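Local coordinates for sulfur oxidation protein SOXB (Thermus thermophilus, PDB 2WDD), which hydrolyses a sulfur-sulfur bond in the sulfur oxidation pathway, probably releasing sulfate from a cysteine S-thiosulfonate at a site with two manganese ions, at residues 211-216 against 256-261; 278-283 against 322-327; 476-481 against 548-553. All coordinates share one frame; numbering follows the deposited sequence. Where two conformers were deposited one is given.

Interaction 1 (211-216 against 256-261); sequences ALAVVG and NAVVLL
V215 lies across the seam between two parallel strands, its isopropyl group beside the carbonyl O of V259, between the side chains of V258 and L260. Its CB is 3.9 Å from both the carbonyl O of V259 and L260 CD1. From there the branches part: CG1, anti to the backbone N (chi1 180°), runs beside the carbonyl carbon and meets L260 CD1 at 3.8 Å, while CG2 turns back along the strand to V258 CG1 at 3.7 Å. One valine thus fits between two side chains of the same sheet face. On the other face L212 reaches across with its CD1 methyl, which touches A257 CB at 3.5 Å.

Beneath the side chains, A213 and V215 each donate to the neighbouring strand and accept from it, the regular pattern of a parallel sheet; the bond from V215 N to V259 O is nearly straight (170°). At the start of the pair the pattern gives way to a side chain. N256 OD1 takes the N-H of A211 on a lone pair in its carbonyl plane (2.8 Å), and N256 N returns a bond to A211 O at 2.7 Å.

These are two adjacent interior strands of a mixed six-stranded sheet. Strand 202-207 flanks 210-217 and strand 281-284 flanks 257-262, while the face bearing L212, V259 and L261 packs on L31 and Y33 of strand 29-34, in the second sheet.

Interaction 2 (278-283 against 322-327); sequences GIDLIL and GGIANL
The CD1 methyl of I324 pushes in against the bases of two neighbouring side chains, 3.5 Å from D280 CB and 3.6 Å from L281 CB. CG1 of I324 stands beside its own backbone N (chi1 -65°), which directs that methyl at the pair. Further along, L281 CD1 and L327 CD1 meet more loosely at 4.3 Å.

No direct hydrogen bond joins the segments; water does this instead. One water receives the N-H of I324 at 2.9 Å and gives a weak bond to D280 OD1, and a second donates both to D280 OD1 and to G322 O, each at 2.6 Å. The carboxylate lies over the CA of G323, where a CB would come too close to OD1.

In the next shell, D280 OD2 forms a salt bridge with R251 and accepts the backbone N-H of V258, so both carboxylate oxygens are engaged. A classic beta bulge at A325 and N326, opposite K318, interrupts strand 323-333 between I324 and L327.

L281 lies in the apolar layer where two mixed sheets face each other, with I324, L327 and D280 at its edge, consistent with the two-sheet core of the alpha-beta-beta-alpha sandwich of metallophosphoesterases.

Interaction 3 (476-481 against 548-553); sequences LDPDAP and VKVIGR
The guanidinium of R553 has P478 CG over one face, 3.8 Å above the plane and displaced toward the rim, and the carboxylate of D479 at its edge. The grip is end-on and converges on one oxygen: NH1 at 3.1 Å and NH2 at 3.0 Å both donate to D479 OD2, on its syn side and from the same face of the carboxylate, whose plane is turned 38° from that of the guanidinium. A bend at chi2 (-76°) folds the arginine back beside its own turn, where NH1 also donates to G552 O. Partners from the 54-56 region complete the group: NH2 binds A54 O, and D479 OD1 accepts from K56 N. Replacing R553 with a leucine would probably leave the D479 carboxylate without its opposite charge and A54 O without this donor.

D479 is presented by a type I turn, D477 to A480, in which D477 OD1 accepts the N-H of D479 from above its carboxylate plane, an Asx turn. One face of that carboxylate rests on I551, with D477 CG 3.8 Å from I551 CB. Across from it, V550 to R553 form a type II turn.

Behind the turns the chains pair as parallel strands. L476 N donates to K549 O and I551 N to L476 O, each at 2.8 Å, and L476 CB touches V548 CG1. Strand 548-550 thereby extends the small sheet in which 472-476 also pairs antiparallel with 486-487 and 489-491, while L476 and V550 both pack on L377.

In the fold
Interactions 1 and 2 are neighbours, with centres 8 Å apart, and share a sheet: strand 257-262 of interaction 1 lies next to strand 281-284 of interaction 2, and L260 N probably bonds to L281 O. Interaction 2 links this sheet to the mixed sheet of strands 29-34 and 311-320, at its outermost strand 323-333. Interaction 3 comes last along the chain and stands apart, its centre about 40 Å from that of interaction 1 and 38 Å from that of interaction 2, in a small separate sheet of the C-terminal part. The three follow in series. Strand 257-262 leads on to H263, a manganese ligand, whereas interactions 2 and 3 lie away from the metal site.

Interaction 1 (211-216 against 256-261)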
loop_
_atom_site.group_PDB
_atom_site.type_symbol
_atom_site.label_atom_id
_atom_site.label_comp_id
_atom_site.label_asym_id
_atom_site.label_seq_id
_atom_site.Cartn_x
_atom_site.Cartn_y
_atom_site.Cartn_z
ATOM N N ALA A 211 18.872 22.709 11.163
ATOM C CA ALA A 211 18.801 22.250 9.781
ATOM C C ALA A 211 18.340 20.795 9.823
ATOM O O ALA A 211 18.903 19.971 10.550
ATOM C CB ALA A 211 20.156 22.371 9.112
ATOM N N LEU A 212 17.304 20.494 9.045
ATOM C CA LEU A 212 16.729 19.153 9.004
ATOM C C LEU A 212 16.916 18.565 7.619
ATOM O O LEU A 212 16.471 19.152 6.639
ATOM C CB LEU A 212 15.232 19.234 9.298
ATOM C CG LEU A 212 14.405 17.943 9.291
ATOM C CD1 LEU A 212 14.810 17.054 10.452
ATOM C CD2 LEU A 212 12.919 18.277 9.379
ATOM N N ALA A 213 17.530 17.392 7.549
ATOM C CA ALA A 213 17.710 16.701 6.270
ATOM C C ALA A 213 16.580 15.691 6.060
ATOM O O ALA A 213 16.257 14.925 6.965
ATOM C CB ALA A 213 19.043 15.960 6.246
ATOM N N VAL A 214 16.042 15.657 4.840
ATOM C CA VAL A 214 15.061 14.647 4.438
ATOM C C VAL A 214 15.819 13.797 3.416
ATOM O O VAL A 214 16.225 14.301 2.358
ATOM C CB VAL A 214 13.812 15.261 3.783
ATOM C CG1 VAL A 214 12.846 14.157 3.287
ATOM C CG2 VAL A 214 13.077 16.178 4.748
ATOM N N VAL A 215 16.072 12.539 3.761
ATOM C CA VAL A 215 16.761 11.598 2.879
ATOM C C VAL A 215 15.674 10.717 2.276
ATOM O O VAL A 215 14.734 10.345 2.975
ATOM C CB VAL A 215 17.766 10.726 3.669
ATOM C CG1 VAL A 215 18.492 9.730 2.751
ATOM C CG2 VAL A 215 18.750 11.607 4.449
ATOM N N GLY A 216 15.773 10.395 0.991
ATOM C CA GLY A 216 14.775 9.540 0.375
ATOM C C GLY A 216 15.268 8.145 0.030
ATOM O O GLY A 216 16.417 7.940 -0.363
ATOM N N ASN A 256 21.169 18.949 11.597
ATOM C CA ASN A 256 21.114 18.618 13.024
ATOM C C ASN A 256 20.323 17.328 13.209
ATOM O O ASN A 256 20.623 16.528 14.096
ATOM C CB ASN A 256 20.428 19.735 13.805
ATOM C CG ASN A 256 21.182 21.044 13.716
ATOM O OD1 ASN A 256 20.736 21.987 13.066
ATOM N ND2 ASN A 256 22.369 21.077 14.302
ATOM N N ALA A 257 19.314 17.141 12.361
ATOM C CA ALA A 257 18.446 15.970 12.444
ATOM C C ALA A 257 18.259 15.371 11.065
ATOM O O ALA A 257 18.326 16.081 10.067
ATOM C CB ALA A 257 17.098 16.346 13.038
ATOM N N VAL A 258 18.022 14.065 11.019
ATOM C CA VAL A 258 17.868 13.371 9.748
ATOM C C VAL A 258 16.589 12.542 9.719
ATOM O O VAL A 258 16.357 11.718 10.598
ATOM C CB VAL A 258 19.105 12.491 9.455
ATOM C CG1 VAL A 258 18.888 11.634 8.192
ATOM C CG2 VAL A 258 20.358 13.361 9.310
ATOM N N VAL A 259 15.768 12.782 8.707
ATOM C CA VAL A 259 14.515 12.056 8.521
ATOM C C VAL A 259 14.644 11.242 7.239
ATOM O O VAL A 259 15.000 11.798 6.201
ATOM C CB VAL A 259 13.327 13.036 8.382
ATOM C CG1 VAL A 259 12.007 12.270 8.162
ATOM C CG2 VAL A 259 13.243 13.966 9.590
ATOM N N LEU A 260 14.340 9.947 7.302
ATOM C CA LEU A 260 14.363 9.113 6.101
ATOM C C LEU A 260 12.921 8.949 5.612
ATOM O O LEU A 260 12.102 8.398 6.327
ATOM C CB LEU A 260 14.962 7.728 6.385
ATOM C CG LEU A 260 14.959 6.766 5.184
ATOM C CD1 LEU A 260 15.948 7.255 4.118
ATOM C CD2 LEU A 260 15.304 5.357 5.615
ATOM N N LEU A 261 12.616 9.470 4.421
ATOM C CA LEU A 261 11.299 9.333 3.784
ATOM C C LEU A 261 11.462 8.052 2.974
ATOM O O LEU A 261 12.161 8.033 1.961
ATOM C CB LEU A 261 11.049 10.511 2.832
ATOM C CG LEU A 261 9.734 10.557 2.050
ATOM C CD1 LEU A 261 8.526 10.515 2.980
ATOM C CD2 LEU A 261 9.709 11.820 1.204
#

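Interaction 2 (278-283 against 322-327)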
loop_
_atom_site.group_PDB
_atom_site.type_symbol
_atom_site.label_atom_id
_atom_site.label_comp_id
_atom_site.label_asym_id
_atom_site.label_seq_id
_atom_site.Cartn_x
_atom_site.Cartn_y
_atom_site.Cartn_z
ATOM N N GLY A 278 22.612 7.484 12.866
ATOM C CA GLY A 278 22.218 8.837 12.534
ATOM C C GLY A 278 20.860 9.122 11.927
ATOM O O GLY A 278 20.593 10.265 11.546
ATOM N N ILE A 279 20.005 8.109 11.818
ATOM C CA ILE A 279 18.659 8.356 11.309
ATOM C C ILE A 279 17.794 8.603 12.540
ATOM O O ILE A 279 17.667 7.727 13.391
ATOM C CB ILE A 279 18.099 7.186 10.485
ATOM C CG1 ILE A 279 18.984 6.931 9.257
ATOM C CG2 ILE A 279 16.682 7.509 10.066
ATOM C CD1 ILE A 279 18.486 5.803 8.371
ATOM N N ASP A 280 17.224 9.795 12.641
ATOM C CA ASP A 280 16.426 10.156 13.805
ATOM C C ASP A 280 14.963 9.767 13.694
ATOM O O ASP A 280 14.324 9.429 14.685
ATOM C CB ASP A 280 16.562 11.645 14.096
ATOM C CG ASP A 280 18.009 12.058 14.291
ATOM O OD1 ASP A 280 18.703 11.400 15.101
ATOM O OD2 ASP A 280 18.477 12.954 13.551
ATOM N N LEU A 281 14.436 9.819 12.478
ATOM C CA LEU A 281 13.043 9.504 12.251
ATOM C C LEU A 281 12.931 8.862 10.879
ATOM O O LEU A 281 13.619 9.278 9.946
ATOM C CB LEU A 281 12.228 10.798 12.243
ATOM C CG LEU A 281 10.759 10.730 11.807
ATOM C CD1 LEU A 281 9.959 9.904 12.811
ATOM C CD2 LEU A 281 10.156 12.139 11.660
ATOM N N ILE A 282 12.061 7.863 10.764
ATOM C CA ILE A 282 11.778 7.218 9.476
ATOM C C ILE A 282 10.277 7.346 9.263
ATOM O O ILE A 282 9.500 6.991 10.159
ATOM C CB ILE A 282 12.178 5.716 9.420
ATOM C CG1 ILE A 282 13.689 5.548 9.580
ATOM C CG2 ILE A 282 11.755 5.110 8.060
ATOM C CD1 ILE A 282 14.143 4.114 9.782
ATOM N N LEU A 283 9.889 7.841 8.087
ATOM C CA LEU A 283 8.496 7.951 7.652
ATOM C C LEU A 283 8.396 6.734 6.716
ATOM O O LEU A 283 8.964 6.727 5.615
ATOM C CB LEU A 283 8.263 9.275 6.911
ATOM C CG LEU A 283 8.487 10.501 7.819
ATOM C CD1 LEU A 283 8.328 11.812 7.059
ATOM C CD2 LEU A 283 7.564 10.453 9.063
ATOM N N GLY A 322 22.055 17.789 17.972
ATOM C CA GLY A 322 22.399 16.452 17.530
ATOM C C GLY A 322 21.276 15.521 17.099
ATOM O O GLY A 322 21.513 14.328 16.934
ATOM N N GLY A 323 20.056 16.028 16.947
ATOM C CA GLY A 323 18.968 15.156 16.517
ATOM C C GLY A 323 17.583 15.638 16.880
ATOM O O GLY A 323 17.307 16.833 16.875
ATOM N N ILE A 324 16.687 14.685 17.134
ATOM C CA ILE A 324 15.319 14.999 17.522
ATOM C C ILE A 324 15.226 14.815 19.035
ATOM O O ILE A 324 15.452 13.712 19.550
ATOM C CB ILE A 324 14.288 14.090 16.786
ATOM C CG1 ILE A 324 14.319 14.371 15.281
ATOM C CG2 ILE A 324 12.871 14.312 17.351
ATOM C CD1 ILE A 324 13.543 13.333 14.445
ATOM N N ALA A 325 14.952 15.900 19.754
ATOM C CA ALA A 325 14.848 15.817 21.209
ATOM C C ALA A 325 13.550 15.139 21.609
ATOM O O ALA A 325 13.517 14.292 22.505
ATOM C CB ALA A 325 14.930 17.222 21.828
ATOM N N ASN A 326 12.473 15.520 20.938
ATOM C CA ASN A 326 11.181 14.931 21.219
ATOM C C ASN A 326 10.267 15.147 20.018
ATOM O O ASN A 326 10.580 15.924 19.118
ATOM C CB ASN A 326 10.568 15.549 22.479
ATOM C CG ASN A 326 9.806 14.532 23.313
ATOM O OD1 ASN A 326 9.208 13.600 22.778
ATOM N ND2 ASN A 326 9.822 14.707 24.634
ATOM N N LEU A 327 9.141 14.447 20.005
ATOM C CA LEU A 327 8.203 14.587 18.899
ATOM C C LEU A 327 6.783 14.293 19.317
ATOM O O LEU A 327 6.536 13.559 20.276
ATOM C CB LEU A 327 8.592 13.660 17.741
ATOM C CG LEU A 327 8.281 12.166 17.899
ATOM C CD1 LEU A 327 8.670 11.430 16.601
ATOM C CD2 LEU A 327 9.004 11.580 19.090
HETATM O O HOH W 1 17.347 11.897 17.495
HETATM O O HOH W 2 21.117 12.028 15.887
#

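Interaction 3 (476-481 against 548-553)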
loop_
_atom_site.group_PDB
_atom_site.type_symbol
_atom_site.label_atom_id
_atom_site.label_comp_id
_atom_site.label_asym_id
_atom_site.label_seq_id
_atom_site.Cartn_x
_atom_site.Cartn_y
_atom_site.Cartn_z
ATOM N N LEU A 476 -1.851 -23.939 6.531
ATOM C CA LEU A 476 -0.628 -23.166 6.622
ATOM C C LEU A 476 -0.135 -23.229 8.049
ATOM O O LEU A 476 -0.912 -23.027 8.980
ATOM C CB LEU A 476 -0.903 -21.700 6.282
ATOM C CG LEU A 476 0.273 -20.749 6.502
ATOM C CD1 LEU A 476 1.341 -20.983 5.427
ATOM C CD2 LEU A 476 -0.197 -19.285 6.514
ATOM N N ASP A 477 1.159 -23.488 8.216
ATOM C CA ASP A 477 1.779 -23.457 9.534
ATOM C C ASP A 477 2.934 -22.480 9.441
ATOM O O ASP A 477 4.023 -22.833 9.000
ATOM C CB ASP A 477 2.300 -24.829 9.977
ATOM C CG ASP A 477 2.900 -24.787 11.376
ATOM O OD1 ASP A 477 3.073 -23.672 11.916
ATOM O OD2 ASP A 477 3.209 -25.859 11.934
ATOM N N PRO A 478 2.695 -21.219 9.805
ATOM C CA PRO A 478 3.724 -20.189 9.690
ATOM C C PRO A 478 5.021 -20.500 10.438
ATOM O O PRO A 478 6.097 -20.045 10.040
ATOM C CB PRO A 478 3.045 -18.938 10.261
ATOM C CG PRO A 478 1.956 -19.448 11.120
ATOM C CD PRO A 478 1.484 -20.727 10.484
ATOM N N ASP A 479 4.925 -21.298 11.497
ATOM C CA ASP A 479 6.093 -21.616 12.311
ATOM C C ASP A 479 6.871 -22.856 11.868
ATOM O O ASP A 479 7.915 -23.170 12.445
ATOM C CB ASP A 479 5.698 -21.740 13.780
ATOM C CG ASP A 479 5.135 -20.445 14.336
ATOM O OD1 ASP A 479 5.838 -19.418 14.251
ATOM O OD2 ASP A 479 4.012 -20.473 14.878
ATOM N N ALA A 480 6.373 -23.556 10.853
ATOM C CA ALA A 480 7.058 -24.744 10.356
ATOM C C ALA A 480 8.285 -24.343 9.540
ATOM O O ALA A 480 8.411 -23.203 9.099
ATOM C CB ALA A 480 6.109 -25.599 9.519
ATOM N N PRO A 481 9.216 -25.287 9.337
ATOM C CA PRO A 481 10.414 -24.977 8.555
ATOM C C PRO A 481 10.045 -24.757 7.101
ATOM O O PRO A 481 9.020 -25.256 6.628
ATOM C CB PRO A 481 11.242 -26.269 8.653
ATOM C CG PRO A 481 10.693 -27.035 9.785
ATOM C CD PRO A 481 9.246 -26.642 9.914
ATOM N N VAL A 548 -8.152 -21.407 3.955
ATOM C CA VAL A 548 -6.914 -21.757 4.637
ATOM C C VAL A 548 -7.130 -21.940 6.129
ATOM O O VAL A 548 -7.833 -21.158 6.761
ATOM C CB VAL A 548 -5.802 -20.706 4.386
ATOM C CG1 VAL A 548 -4.439 -21.261 4.787
ATOM C CG2 VAL A 548 -5.792 -20.257 2.930
ATOM N N LYS A 549 -6.496 -22.966 6.677
ATOM C CA LYS A 549 -6.522 -23.239 8.109
ATOM C C LYS A 549 -5.118 -22.885 8.599
ATOM O O LYS A 549 -4.130 -23.341 8.020
ATOM C CB LYS A 549 -6.812 -24.724 8.337
ATOM C CG LYS A 549 -6.565 -25.229 9.749
ATOM C CD LYS A 549 -7.148 -26.630 9.931
ATOM C CE LYS A 549 -6.168 -27.566 10.626
ATOM N NZ LYS A 549 -6.712 -28.949 10.768
ATOM N N VAL A 550 -5.023 -22.043 9.620
ATOM C CA VAL A 550 -3.739 -21.602 10.130
ATOM C C VAL A 550 -3.356 -22.250 11.450
ATOM O O VAL A 550 -3.956 -21.979 12.489
ATOM C CB VAL A 550 -3.688 -20.072 10.261
ATOM C CG1 VAL A 550 -2.270 -19.608 10.592
ATOM C CG2 VAL A 550 -4.206 -19.402 8.988
ATOM N N ILE A 551 -2.318 -23.075 11.413
ATOM C CA ILE A 551 -1.870 -23.742 12.622
ATOM C C ILE A 551 -1.325 -22.704 13.589
ATOM O O ILE A 551 -0.529 -21.844 13.201
ATOM C CB ILE A 551 -0.766 -24.787 12.311
ATOM C CG1 ILE A 551 -1.260 -25.816 11.297
ATOM C CG2 ILE A 551 -0.295 -25.466 13.610
ATOM C CD1 ILE A 551 -2.555 -26.503 11.701
ATOM N N GLY A 552 -1.718 -22.814 14.856
ATOM C CA GLY A 552 -1.206 -21.964 15.912
ATOM C C GLY A 552 -1.748 -20.550 15.989
ATOM O O GLY A 552 -1.244 -19.736 16.762
ATOM N N ARG A 553 -2.763 -20.245 15.186
ATOM C CA ARG A 553 -3.356 -18.901 15.203
ATOM C C ARG A 553 -4.859 -18.992 15.045
ATOM O O ARG A 553 -5.368 -19.926 14.435
ATOM C CB ARG A 553 -2.836 -18.056 14.026
ATOM C CG ARG A 553 -1.335 -18.013 13.850
ATOM C CD ARG A 553 -0.680 -17.101 14.864
ATOM N NE ARG A 553 0.729 -16.957 14.534
ATOM C CZ ARG A 553 1.640 -17.897 14.763
ATOM N NH1 ARG A 553 1.289 -19.026 15.363
ATOM N NH2 ARG A 553 2.897 -17.705 14.392
HETATM O O HOH W 3 2.230 -22.351 14.697
#